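PDB 1QO8: probable fumarate reductase Ifc3 from Shewanella frigidimarina, which catalyses the essentially one-way reduction of fumarate to succinate in vitro, using one FAD and four covalently bound c-type hemes per subunit, and may serve electron transport to ferric iron. Local coordinates for residues 131-141 with 256-265; 163-174 with 238-249. All blocks are in the same frame, centred on the assembly; numbering follows the deposited sequence.

Contact 1: residues 131-141 with 256-265; sequences SAGFNASLAAK and LRKAAKEQGI. With FAD (flavin-adenine dinucleotide), chain G.
Leu-256 sits as a knob in a hole formed by Ser-131, Phe-134, Asn-135 and Leu-138, where helices 131-141 and 256-262 run nearly parallel, 28° apart. Its CB meets Phe-134 CB at 3.7 Å, and its two methyls divide the hole: CD1 lies by Asn-135 ND2, which bonds Ser-131 O, and by Ser-131 OG, itself hydrogen-bonded to Thr-548, while CD2 touches Leu-138 CD1. With CG anti to the carbonyl carbon (chi1 -82°), the Phe-134 ring lies beneath the backbone of the second helix. Arg-257 N stands over the ring centre, and Ala-260 CB meets the edge, 3.7 Å from Phe-134 CD1. Leu-138 sends CD2 over the last turn, 3.6 Å from Ala-259 O and 3.7 Å from Gln-263 CG. Past the helix end, Ile-265 turns back, its CD1 3.5 Å from Ser-137 O. Lys-141 runs antiparallel to the Ile-265 side chain, CE against CG1, and its bent chain brings NZ within 2.8 Å of Gln-263 O, in the carbonyl plane. A methionine in place of Lys-141 has no ammonium group and would probably leave Gln-263 O without this donor at the helix end. Helix 131-143 follows strand 124-127 in a Rossmann-type FAD-binding fold, and near its start Ala-132 N donates to FAD O1P at 2.8 Å. The first helix also packs on strand 147-150 through Phe-134 and Ser-137, and on helix 543-563 through Ala-132 and Asn-135, while Leu-138 and Leu-256 reach Trp-217 and Leu-218 of helix 201-220.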
loop_
_atom_site.group_PDB
_atom_site.type_symbol
_atom_site.label_atom_id
_atom_site.label_comp_id
_atom_site.label_asym_id
_atom_site.label_seq_id
_atom_site.Cartn_x
_atom_site.Cartn_y
_atom_site.Cartn_z
ATOM N N SER A 131 1.521 -23.126 9.519
ATOM C CA SER A 131 0.522 -23.521 10.500
ATOM C C SER A 131 -0.867 -23.239 9.975
ATOM O O SER A 131 -1.817 -23.978 10.237
ATOM C CB SER A 131 0.809 -22.765 11.827
ATOM O OG SER A 131 -0.234 -23.035 12.780
ATOM N N ALA A 132 -1.058 -22.027 9.383
ATOM C CA ALA A 132 -2.404 -21.671 8.916
ATOM C C ALA A 132 -2.889 -22.642 7.822
ATOM O O ALA A 132 -4.027 -23.113 7.949
ATOM C CB ALA A 132 -2.520 -20.228 8.409
ATOM N N GLY A 133 -2.070 -23.063 6.887
ATOM C CA GLY A 133 -2.541 -23.993 5.834
ATOM C C GLY A 133 -2.746 -25.418 6.330
ATOM O O GLY A 133 -3.708 -26.109 5.948
ATOM N N PHE A 134 -1.843 -25.893 7.254
ATOM C CA PHE A 134 -2.157 -27.226 7.779
ATOM C C PHE A 134 -3.478 -27.182 8.544
ATOM O O PHE A 134 -4.344 -28.107 8.484
ATOM C CB PHE A 134 -1.005 -27.828 8.558
ATOM C CG PHE A 134 0.129 -28.513 7.887
ATOM C CD1 PHE A 134 -0.068 -29.771 7.316
ATOM C CD2 PHE A 134 1.422 -27.984 7.922
ATOM C CE1 PHE A 134 0.969 -30.449 6.762
ATOM C CE2 PHE A 134 2.489 -28.704 7.387
ATOM C CZ PHE A 134 2.246 -29.936 6.816
ATOM N N ASN A 135 -3.694 -26.160 9.367
ATOM C CA ASN A 135 -4.931 -26.122 10.129
ATOM C C ASN A 135 -6.135 -26.045 9.186
ATOM O O ASN A 135 -7.231 -26.534 9.482
ATOM C CB ASN A 135 -4.990 -24.945 11.125
ATOM C CG ASN A 135 -4.226 -25.251 12.418
ATOM O OD1 ASN A 135 -4.708 -25.931 13.325
ATOM N ND2 ASN A 135 -3.030 -24.696 12.590
ATOM N N ALA A 136 -6.071 -25.190 8.155
ATOM C CA ALA A 136 -7.151 -25.099 7.192
ATOM C C ALA A 136 -7.382 -26.484 6.541
ATOM O O ALA A 136 -8.521 -26.937 6.444
ATOM C CB ALA A 136 -6.829 -23.987 6.145
ATOM N N SER A 137 -6.379 -27.161 6.015
ATOM C CA SER A 137 -6.504 -28.521 5.511
ATOM C C SER A 137 -7.198 -29.533 6.409
ATOM O O SER A 137 -8.049 -30.298 5.905
ATOM C CB SER A 137 -5.130 -29.129 5.201
ATOM O OG SER A 137 -4.582 -28.236 4.228
ATOM N N LEU A 138 -6.808 -29.629 7.661
ATOM C CA LEU A 138 -7.383 -30.576 8.606
ATOM C C LEU A 138 -8.828 -30.203 8.900
ATOM O O LEU A 138 -9.695 -31.109 9.063
ATOM C CB LEU A 138 -6.590 -30.686 9.916
ATOM C CG LEU A 138 -5.225 -31.378 9.849
ATOM C CD1 LEU A 138 -4.205 -30.827 10.855
ATOM C CD2 LEU A 138 -5.358 -32.898 9.999
ATOM N N ALA A 139 -9.153 -28.908 9.056
ATOM C CA ALA A 139 -10.555 -28.545 9.259
ATOM C C ALA A 139 -11.382 -28.772 7.983
ATOM O O ALA A 139 -12.615 -28.960 8.042
ATOM C CB ALA A 139 -10.709 -27.094 9.689
ATOM N N ALA A 140 -10.751 -28.652 6.813
ATOM C CA ALA A 140 -11.592 -28.843 5.613
ATOM C C ALA A 140 -11.892 -30.352 5.482
ATOM O O ALA A 140 -13.022 -30.682 5.105
ATOM C CB ALA A 140 -11.032 -28.214 4.374
ATOM N N LYS A 141 -10.923 -31.203 5.787
ATOM C CA LYS A 141 -11.074 -32.651 5.749
ATOM C C LYS A 141 -12.052 -33.111 6.830
ATOM O O LYS A 141 -12.981 -33.860 6.518
ATOM C CB LYS A 141 -9.742 -33.346 5.949
ATOM C CG LYS A 141 -9.472 -34.754 5.464
ATOM C CD LYS A 141 -9.489 -34.808 3.957
ATOM C CE LYS A 141 -8.301 -35.426 3.266
ATOM N NZ LYS A 141 -8.141 -36.897 3.503
ATOM N N LEU A 256 1.276 -30.969 13.261
ATOM C CA LEU A 256 0.377 -30.782 12.148
ATOM C C LEU A 256 0.850 -31.627 10.954
ATOM O O LEU A 256 -0.031 -32.187 10.334
ATOM C CB LEU A 256 0.255 -29.285 11.771
ATOM C CG LEU A 256 -0.333 -28.391 12.841
ATOM C CD1 LEU A 256 0.100 -26.919 12.612
ATOM C CD2 LEU A 256 -1.873 -28.508 12.980
ATOM N N ARG A 257 2.144 -31.789 10.673
ATOM C CA ARG A 257 2.593 -32.668 9.642
ATOM C C ARG A 257 2.118 -34.126 9.877
ATOM O O ARG A 257 1.697 -34.802 8.915
ATOM C CB ARG A 257 4.114 -32.780 9.483
ATOM C CG ARG A 257 4.792 -31.511 9.010
ATOM C CD ARG A 257 6.304 -31.626 9.160
ATOM N NE ARG A 257 6.967 -30.581 8.384
ATOM C CZ ARG A 257 8.278 -30.461 8.463
ATOM N NH1 ARG A 257 8.977 -31.232 9.317
ATOM N NH2 ARG A 257 8.935 -29.552 7.785
ATOM N N LYS A 258 2.350 -34.623 11.096
ATOM C CA LYS A 258 1.896 -35.967 11.407
ATOM C C LYS A 258 0.374 -36.063 11.343
ATOM O O LYS A 258 -0.091 -36.986 10.662
ATOM C CB LYS A 258 2.326 -36.526 12.778
ATOM C CG LYS A 258 3.864 -36.516 12.794
ATOM C CD LYS A 258 4.395 -37.738 13.508
ATOM C CE LYS A 258 5.877 -38.010 13.175
ATOM N NZ LYS A 258 6.154 -39.349 13.864
ATOM N N ALA A 259 -0.376 -35.149 11.910
ATOM C CA ALA A 259 -1.827 -35.250 11.737
ATOM C C ALA A 259 -2.273 -35.091 10.290
ATOM O O ALA A 259 -3.244 -35.809 9.967
ATOM C CB ALA A 259 -2.590 -34.316 12.651
ATOM N N ALA A 260 -1.591 -34.402 9.386
ATOM C CA ALA A 260 -2.122 -34.289 8.029
ATOM C C ALA A 260 -1.842 -35.633 7.337
ATOM O O ALA A 260 -2.695 -36.057 6.582
ATOM C CB ALA A 260 -1.603 -33.119 7.235
ATOM N N LYS A 261 -0.696 -36.238 7.574
ATOM C CA LYS A 261 -0.372 -37.566 7.076
ATOM C C LYS A 261 -1.290 -38.627 7.661
ATOM O O LYS A 261 -1.817 -39.401 6.846
ATOM C CB LYS A 261 1.121 -37.876 7.260
ATOM C CG LYS A 261 1.541 -39.236 6.711
ATOM C CD LYS A 261 2.824 -39.799 7.280
ATOM C CE LYS A 261 3.975 -39.963 6.304
ATOM N NZ LYS A 261 5.276 -40.347 6.957
ATOM N N GLU A 262 -1.681 -38.667 8.917
ATOM C CA GLU A 262 -2.670 -39.603 9.433
ATOM C C GLU A 262 -4.059 -39.466 8.838
ATOM O O GLU A 262 -4.776 -40.483 8.735
ATOM C CB GLU A 262 -2.777 -39.580 10.977
ATOM C CG GLU A 262 -1.541 -40.159 11.656
ATOM C CD GLU A 262 -1.318 -39.950 13.130
ATOM O OE1 GLU A 262 -2.190 -39.463 13.888
ATOM O OE2 GLU A 262 -0.216 -40.275 13.650
ATOM N N GLN A 263 -4.556 -38.307 8.438
ATOM C CA GLN A 263 -5.861 -38.101 7.862
ATOM C C GLN A 263 -5.815 -38.224 6.340
ATOM O O GLN A 263 -6.781 -37.791 5.733
ATOM C CB GLN A 263 -6.374 -36.670 8.116
ATOM C CG GLN A 263 -6.720 -36.350 9.556
ATOM C CD GLN A 263 -8.006 -37.089 9.911
ATOM O OE1 GLN A 263 -8.998 -36.904 9.199
ATOM N NE2 GLN A 263 -7.896 -37.901 10.947
ATOM N N GLY A 264 -4.729 -38.625 5.741
ATOM C CA GLY A 264 -4.521 -38.756 4.330
ATOM C C GLY A 264 -4.392 -37.520 3.467
ATOM O O GLY A 264 -4.475 -37.544 2.226
ATOM N N ILE A 265 -4.169 -36.361 4.076
ATOM C CA ILE A 265 -3.789 -35.164 3.339
ATOM C C ILE A 265 -2.284 -35.202 3.124
ATOM O O ILE A 265 -1.557 -35.001 4.150
ATOM C CB ILE A 265 -4.058 -33.925 4.192
ATOM C CG1 ILE A 265 -5.515 -33.940 4.675
ATOM C CG2 ILE A 265 -3.672 -32.697 3.386
ATOM C CD1 ILE A 265 -5.727 -32.923 5.783
HETATM P PA FAD G . 4.004 -19.539 7.148
HETATM O O1A FAD G . 4.280 -20.423 8.325
HETATM O O2A FAD G . 4.982 -18.769 6.611
HETATM O O5B FAD G . 3.870 -20.597 5.994
HETATM C C5B FAD G . 3.402 -20.250 4.627
HETATM C C4B FAD G . 3.629 -21.538 3.688
HETATM O O4B FAD G . 3.121 -21.074 2.343
HETATM C C3B FAD G . 5.151 -21.786 3.423
HETATM O O3B FAD G . 5.705 -22.970 3.782
HETATM C C2B FAD G . 5.422 -21.169 2.002
HETATM O O2B FAD G . 6.464 -21.825 1.239
HETATM C C1B FAD G . 4.134 -21.508 1.350
HETATM N N9A FAD G . 3.825 -20.650 0.199
HETATM C C8A FAD G . 4.079 -19.312 0.035
HETATM N N7A FAD G . 3.778 -18.893 -1.164
HETATM C C5A FAD G . 3.292 -20.006 -1.843
HETATM C C6A FAD G . 2.876 -20.227 -3.225
HETATM N N6A FAD G . 2.839 -19.294 -4.136
HETATM N N1A FAD G . 2.444 -21.487 -3.484
HETATM C C2A FAD G . 2.541 -22.526 -2.586
HETATM N N3A FAD G . 2.934 -22.411 -1.297
HETATM C C4A FAD G . 3.316 -21.136 -1.016
HETATM N N1 FAD G . 4.545 -15.431 16.253
HETATM C C2 FAD G . 3.981 -15.794 17.373
HETATM O O2 FAD G . 2.862 -15.607 17.721
HETATM N N3 FAD G . 4.685 -16.514 18.385
HETATM C C4 FAD G . 6.011 -16.815 18.091
HETATM O O4 FAD G . 6.679 -17.375 18.913
HETATM C C4X FAD G . 6.632 -16.339 16.857
HETATM N N5 FAD G . 7.930 -16.580 16.618
HETATM C C5X FAD G . 8.500 -16.217 15.445
HETATM C C6 FAD G . 9.856 -16.515 15.254
HETATM C C7 FAD G . 10.462 -16.167 14.071
HETATM C C7M FAD G . 11.903 -16.451 13.788
HETATM C C8 FAD G . 9.663 -15.541 13.047
HETATM C C8M FAD G . 10.295 -15.223 11.726
HETATM C C9 FAD G . 8.329 -15.278 13.219
HETATM C C9A FAD G . 7.706 -15.600 14.402
HETATM N N10 FAD G . 6.354 -15.349 14.709
HETATM C C10 FAD G . 5.803 -15.690 15.884
HETATM C "C1'" FAD G . 5.385 -15.067 13.602
HETATM C "C2'" FAD G . 4.574 -16.363 13.266
HETATM O "O2'" FAD G . 5.624 -17.385 13.353
HETATM C "C3'" FAD G . 4.262 -16.269 11.752
HETATM O "O3'" FAD G . 3.481 -15.102 11.467
HETATM C "C4'" FAD G . 3.165 -17.348 11.458
HETATM O "O4'" FAD G . 3.864 -18.612 11.672
HETATM C "C5'" FAD G . 2.858 -17.236 9.922
HETATM O "O5'" FAD G . 2.100 -18.570 9.623
HETATM P P FAD G . 1.458 -18.858 8.253
HETATM O O1P FAD G . 0.805 -20.210 8.422
HETATM O O2P FAD G . 0.701 -17.716 7.994
HETATM O O3P FAD G . 2.581 -18.792 7.338
#

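Contact 2: residues 163-174 with 238-249; sequences SAGGMNAVGTKQ and RTHRPHGGKSSG. With FAD (flavin-adenine dinucleotide), chain G.
His-240 points its ring edge at residues 167-174 from the middle strand of a small three-stranded antiparallel sheet in the FAD-binding domain, where strand 239-241 lies between 167-168 and 227-229. Met-167 and His-240 are a hydrogen-bonded pair, Asn-168 and Thr-239 the adjacent non-hydrogen-bonded one. Met-167 O accepts twice from His-240, from N at 2.8 Å and from ND1 at 3.2 Å, the oxygen lying near the ring plane. At the far corner NE2 meets Thr-172 OG1 at 2.7 Å, so the imidazole is held at both nitrogens, its rotation fixed. Gln-174, its NE2 hydrogen-bonded to Glu-219, sets its amide almost perpendicular to the ring (89°), with OE1 beside CD2. On the other sheet face, Asn-168 and Thr-239 lie side by side, and Thr-239 OG1 donates to Asn-168 OD1, nearly along the C=O axis (164°); Ser-231 also bonds this hydroxyl, and Gly-541 the Asn-168 amide nitrogen. A classic beta bulge sets Arg-238 and Thr-239 together opposite Lys-229, and Arg-238 forms salt bridges with Asp-182 and Asp-190. The extended Arg-241 chain lays one face of its guanidinium over Gly-165 O, while NE at the edge bonds weakly to Ala-164 O. FAD N3 donates to Gly-166 O at 3.1 Å; Gly-165 N also points at O4, at a distance too short to be trusted. Ser-248 OG accepts from Gly-166 N at 3.1 Å, N-H...O angle 143°.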
loop_
_atom_site.group_PDB
_atom_site.type_symbol
_atom_site.label_atom_id
_atom_site.label_comp_id
_atom_site.label_asym_id
_atom_site.label_seq_id
_atom_site.Cartn_x
_atom_site.Cartn_y
_atom_site.Cartn_z
ATOM N N SER A 163 9.328 -20.662 14.654
ATOM C CA SER A 163 8.706 -19.902 15.723
ATOM C C SER A 163 9.102 -20.543 17.076
ATOM O O SER A 163 9.236 -21.706 17.333
ATOM C CB SER A 163 7.206 -19.734 15.595
ATOM O OG SER A 163 6.471 -20.869 15.943
ATOM N N ALA A 164 9.382 -19.645 17.968
ATOM C CA ALA A 164 9.970 -19.436 19.211
ATOM C C ALA A 164 9.208 -19.319 20.519
ATOM O O ALA A 164 9.510 -19.735 21.638
ATOM C CB ALA A 164 10.306 -17.854 18.872
ATOM N N GLY A 165 8.162 -18.500 20.491
ATOM C CA GLY A 165 7.623 -17.875 21.708
ATOM C C GLY A 165 6.143 -18.200 21.859
ATOM O O GLY A 165 5.365 -17.257 22.016
ATOM N N GLY A 166 5.727 -19.404 21.609
ATOM C CA GLY A 166 4.454 -19.938 21.669
ATOM C C GLY A 166 3.207 -19.243 21.195
ATOM O O GLY A 166 3.234 -18.296 20.427
ATOM N N MET A 167 2.090 -19.631 21.766
ATOM C CA MET A 167 0.732 -19.359 21.343
ATOM C C MET A 167 -0.064 -18.782 22.515
ATOM O O MET A 167 -0.059 -19.354 23.619
ATOM C CB MET A 167 0.149 -20.715 20.910
ATOM C CG MET A 167 -1.309 -20.602 20.487
ATOM S SD MET A 167 -2.094 -21.985 19.682
ATOM C CE MET A 167 -3.776 -21.391 19.621
ATOM N N ASN A 168 -0.576 -17.579 22.355
ATOM C CA ASN A 168 -1.465 -16.900 23.277
ATOM C C ASN A 168 -2.841 -17.528 23.297
ATOM O O ASN A 168 -3.405 -17.956 22.291
ATOM C CB ASN A 168 -1.558 -15.379 22.911
ATOM C CG ASN A 168 -0.269 -14.666 23.211
ATOM O OD1 ASN A 168 0.556 -15.147 24.013
ATOM N ND2 ASN A 168 0.061 -13.523 22.621
ATOM N N ALA A 169 -3.350 -17.767 24.502
ATOM C CA ALA A 169 -4.762 -18.197 24.647
ATOM C C ALA A 169 -5.259 -17.745 26.026
ATOM O O ALA A 169 -4.494 -17.492 26.961
ATOM C CB ALA A 169 -4.914 -19.686 24.485
ATOM N N VAL A 170 -6.551 -17.596 26.174
ATOM C CA VAL A 170 -7.168 -17.145 27.403
ATOM C C VAL A 170 -8.145 -18.248 27.839
ATOM O O VAL A 170 -8.895 -18.663 26.976
ATOM C CB VAL A 170 -7.958 -15.837 27.258
ATOM C CG1 VAL A 170 -8.931 -15.755 26.099
ATOM C CG2 VAL A 170 -8.812 -15.656 28.540
ATOM N N GLY A 171 -8.153 -18.608 29.113
ATOM C CA GLY A 171 -9.092 -19.620 29.593
ATOM C C GLY A 171 -8.565 -21.029 29.444
ATOM O O GLY A 171 -9.360 -21.949 29.251
ATOM N N THR A 172 -7.268 -21.272 29.502
ATOM C CA THR A 172 -6.844 -22.677 29.293
ATOM C C THR A 172 -6.667 -23.379 30.623
ATOM O O THR A 172 -6.520 -22.845 31.728
ATOM C CB THR A 172 -5.540 -22.778 28.482
ATOM O OG1 THR A 172 -4.509 -22.187 29.272
ATOM C CG2 THR A 172 -5.669 -22.078 27.135
ATOM N N LYS A 173 -6.589 -24.697 30.523
ATOM C CA LYS A 173 -6.262 -25.474 31.731
ATOM C C LYS A 173 -4.830 -25.172 32.143
ATOM O O LYS A 173 -4.549 -25.299 33.350
ATOM C CB LYS A 173 -6.565 -26.926 31.434
ATOM C CG LYS A 173 -5.617 -27.582 30.466
ATOM C CD LYS A 173 -5.909 -29.067 30.378
ATOM C CE LYS A 173 -5.005 -29.831 29.448
ATOM N NZ LYS A 173 -3.699 -30.209 30.037
ATOM N N GLN A 174 -3.895 -24.740 31.283
ATOM C CA GLN A 174 -2.562 -24.375 31.792
ATOM C C GLN A 174 -2.633 -23.100 32.661
ATOM O O GLN A 174 -1.880 -22.936 33.631
ATOM C CB GLN A 174 -1.480 -24.196 30.733
ATOM C CG GLN A 174 -1.055 -25.419 29.948
ATOM C CD GLN A 174 -2.066 -25.914 28.941
ATOM O OE1 GLN A 174 -3.120 -25.336 28.602
ATOM N NE2 GLN A 174 -1.776 -27.078 28.383
ATOM N N ARG A 238 0.006 -15.768 29.332
ATOM C CA ARG A 238 -0.985 -16.361 28.405
ATOM C C ARG A 238 -0.347 -17.150 27.283
ATOM O O ARG A 238 -0.933 -17.700 26.369
ATOM C CB ARG A 238 -1.522 -15.095 27.678
ATOM C CG ARG A 238 -3.015 -15.043 27.581
ATOM C CD ARG A 238 -3.405 -13.748 26.865
ATOM N NE ARG A 238 -4.231 -12.996 27.805
ATOM C CZ ARG A 238 -3.957 -11.696 27.985
ATOM N NH1 ARG A 238 -2.996 -11.031 27.353
ATOM N NH2 ARG A 238 -4.694 -11.079 28.891
ATOM N N THR A 239 0.950 -17.192 27.183
ATOM C CA THR A 239 1.739 -17.767 26.110
ATOM C C THR A 239 2.098 -19.216 26.427
ATOM O O THR A 239 2.798 -19.422 27.418
ATOM C CB THR A 239 3.002 -16.879 26.005
ATOM O OG1 THR A 239 2.687 -15.499 25.773
ATOM C CG2 THR A 239 3.868 -17.417 24.860
ATOM N N HIS A 240 1.624 -20.191 25.666
ATOM C CA HIS A 240 1.800 -21.611 25.848
ATOM C C HIS A 240 2.859 -22.148 24.861
ATOM O O HIS A 240 2.805 -21.770 23.705
ATOM C CB HIS A 240 0.494 -22.324 25.610
ATOM C CG HIS A 240 -0.664 -21.835 26.417
ATOM N ND1 HIS A 240 -1.229 -20.590 26.289
ATOM C CD2 HIS A 240 -1.359 -22.475 27.405
ATOM C CE1 HIS A 240 -2.222 -20.450 27.156
ATOM N NE2 HIS A 240 -2.317 -21.588 27.819
ATOM N N ARG A 241 3.852 -22.852 25.383
ATOM C CA ARG A 241 5.012 -23.413 24.806
ATOM C C ARG A 241 5.126 -24.874 25.326
ATOM O O ARG A 241 4.543 -25.219 26.344
ATOM C CB ARG A 241 6.278 -22.713 25.290
ATOM C CG ARG A 241 6.655 -21.356 24.817
ATOM C CD ARG A 241 8.021 -20.856 25.264
ATOM N NE ARG A 241 8.175 -19.487 24.716
ATOM C CZ ARG A 241 7.858 -18.342 25.315
ATOM N NH1 ARG A 241 7.262 -18.162 26.485
ATOM N NH2 ARG A 241 8.122 -17.212 24.643
ATOM N N PRO A 242 5.827 -25.723 24.640
ATOM C CA PRO A 242 6.043 -27.125 25.018
ATOM C C PRO A 242 6.734 -27.155 26.378
ATOM O O PRO A 242 7.595 -26.317 26.638
ATOM C CB PRO A 242 6.966 -27.720 23.924
ATOM C CG PRO A 242 6.680 -26.758 22.770
ATOM C CD PRO A 242 6.622 -25.393 23.425
ATOM N N HIS A 243 6.346 -28.065 27.243
ATOM C CA HIS A 243 7.020 -28.174 28.552
ATOM C C HIS A 243 8.516 -28.215 28.369
ATOM O O HIS A 243 9.267 -27.229 28.561
ATOM C CB HIS A 243 6.591 -29.447 29.283
ATOM C CG HIS A 243 7.060 -29.500 30.718
ATOM N ND1 HIS A 243 7.185 -30.689 31.404
ATOM C CD2 HIS A 243 7.446 -28.503 31.563
ATOM C CE1 HIS A 243 7.611 -30.397 32.627
ATOM N NE2 HIS A 243 7.785 -29.080 32.755
ATOM N N GLY A 244 9.080 -29.353 28.054
ATOM C CA GLY A 244 10.549 -29.209 27.702
ATOM C C GLY A 244 10.554 -29.598 26.202
ATOM O O GLY A 244 9.553 -29.322 25.507
ATOM N N GLY A 245 11.603 -30.310 25.790
ATOM C CA GLY A 245 11.558 -30.816 24.399
ATOM C C GLY A 245 11.691 -29.683 23.382
ATOM O O GLY A 245 12.483 -28.765 23.585
ATOM N N LYS A 246 10.910 -29.720 22.313
ATOM C CA LYS A 246 11.085 -28.752 21.206
ATOM C C LYS A 246 10.650 -27.343 21.610
ATOM O O LYS A 246 9.768 -27.290 22.459
ATOM C CB LYS A 246 10.215 -29.191 20.005
ATOM C CG LYS A 246 10.675 -30.552 19.454
ATOM C CD LYS A 246 9.672 -31.252 18.537
ATOM C CE LYS A 246 10.313 -32.505 17.901
ATOM N NZ LYS A 246 9.254 -33.318 17.209
ATOM N N SER A 247 11.145 -26.325 20.944
ATOM C CA SER A 247 10.529 -25.058 20.644
ATOM C C SER A 247 9.104 -25.142 20.097
ATOM O O SER A 247 8.752 -26.184 19.528
ATOM C CB SER A 247 11.367 -24.335 19.563
ATOM O OG SER A 247 12.566 -24.107 20.297
ATOM N N SER A 248 8.311 -24.082 20.290
ATOM C CA SER A 248 6.902 -24.226 19.923
ATOM C C SER A 248 6.675 -24.362 18.408
ATOM O O SER A 248 5.848 -25.138 18.002
ATOM C CB SER A 248 6.150 -22.998 20.487
ATOM O OG SER A 248 6.810 -21.834 20.078
ATOM N N GLY A 249 7.383 -23.762 17.509
ATOM C CA GLY A 249 7.319 -23.826 16.069
ATOM C C GLY A 249 7.435 -25.307 15.618
ATOM O O GLY A 249 6.559 -25.762 14.901
HETATM P PA FAD G . 4.004 -19.539 7.148
HETATM O O1A FAD G . 4.280 -20.423 8.325
HETATM O O2A FAD G . 4.982 -18.769 6.611
HETATM O O5B FAD G . 3.870 -20.597 5.994
HETATM C C5B FAD G . 3.402 -20.250 4.627
HETATM C C4B FAD G . 3.629 -21.538 3.688
HETATM O O4B FAD G . 3.121 -21.074 2.343
HETATM C C3B FAD G . 5.151 -21.786 3.423
HETATM O O3B FAD G . 5.705 -22.970 3.782
HETATM C C2B FAD G . 5.422 -21.169 2.002
HETATM O O2B FAD G . 6.464 -21.825 1.239
HETATM C C1B FAD G . 4.134 -21.508 1.350
HETATM N N9A FAD G . 3.825 -20.650 0.199
HETATM C C8A FAD G . 4.079 -19.312 0.035
HETATM N N7A FAD G . 3.778 -18.893 -1.164
HETATM C C5A FAD G . 3.292 -20.006 -1.843
HETATM C C6A FAD G . 2.876 -20.227 -3.225
HETATM N N6A FAD G . 2.839 -19.294 -4.136
HETATM N N1A FAD G . 2.444 -21.487 -3.484
HETATM C C2A FAD G . 2.541 -22.526 -2.586
HETATM N N3A FAD G . 2.934 -22.411 -1.297
HETATM C C4A FAD G . 3.316 -21.136 -1.016
HETATM N N1 FAD G . 4.545 -15.431 16.253
HETATM C C2 FAD G . 3.981 -15.794 17.373
HETATM O O2 FAD G . 2.862 -15.607 17.721
HETATM N N3 FAD G . 4.685 -16.514 18.385
HETATM C C4 FAD G . 6.011 -16.815 18.091
HETATM O O4 FAD G . 6.679 -17.375 18.913
HETATM C C4X FAD G . 6.632 -16.339 16.857
HETATM N N5 FAD G . 7.930 -16.580 16.618
HETATM C C5X FAD G . 8.500 -16.217 15.445
HETATM C C6 FAD G . 9.856 -16.515 15.254
HETATM C C7 FAD G . 10.462 -16.167 14.071
HETATM C C7M FAD G . 11.903 -16.451 13.788
HETATM C C8 FAD G . 9.663 -15.541 13.047
HETATM C C8M FAD G . 10.295 -15.223 11.726
HETATM C C9 FAD G . 8.329 -15.278 13.219
HETATM C C9A FAD G . 7.706 -15.600 14.402
HETATM N N10 FAD G . 6.354 -15.349 14.709
HETATM C C10 FAD G . 5.803 -15.690 15.884
HETATM C "C1'" FAD G . 5.385 -15.067 13.602
HETATM C "C2'" FAD G . 4.574 -16.363 13.266
HETATM O "O2'" FAD G . 5.624 -17.385 13.353
HETATM C "C3'" FAD G . 4.262 -16.269 11.752
HETATM O "O3'" FAD G . 3.481 -15.102 11.467
HETATM C "C4'" FAD G . 3.165 -17.348 11.458
HETATM O "O4'" FAD G . 3.864 -18.612 11.672
HETATM C "C5'" FAD G . 2.858 -17.236 9.922
HETATM O "O5'" FAD G . 2.100 -18.570 9.623
HETATM P P FAD G . 1.458 -18.858 8.253
HETATM O O1P FAD G . 0.805 -20.210 8.422
HETATM O O2P FAD G . 0.701 -17.716 7.994
HETATM O O3P FAD G . 2.581 -18.792 7.338
HETATM O O HOH W 1 9.228 -22.385 22.378
#

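In the fold
Both contacts are largely buried and draw on helix 248-262: contact 2 takes its first residues, contact 1 its last turns. Along the chain contact 2 is nested within the loop closed by contact 1, and their centres are 20 Å apart. They meet different parts of one FAD, contact 1 the flavin-side phosphate and contact 2 the isoalloxazine. Contact 1 is helix packing with an apolar core and a single cross-segment hydrogen bond at its more exposed end. Contact 2 joins strands and loops through many polar bonds, including a pinned imidazole. There Gly-165, an FAD-binding residue, probably also binds fumarate, which would put contact 2 nearer the site of fumarate reduction.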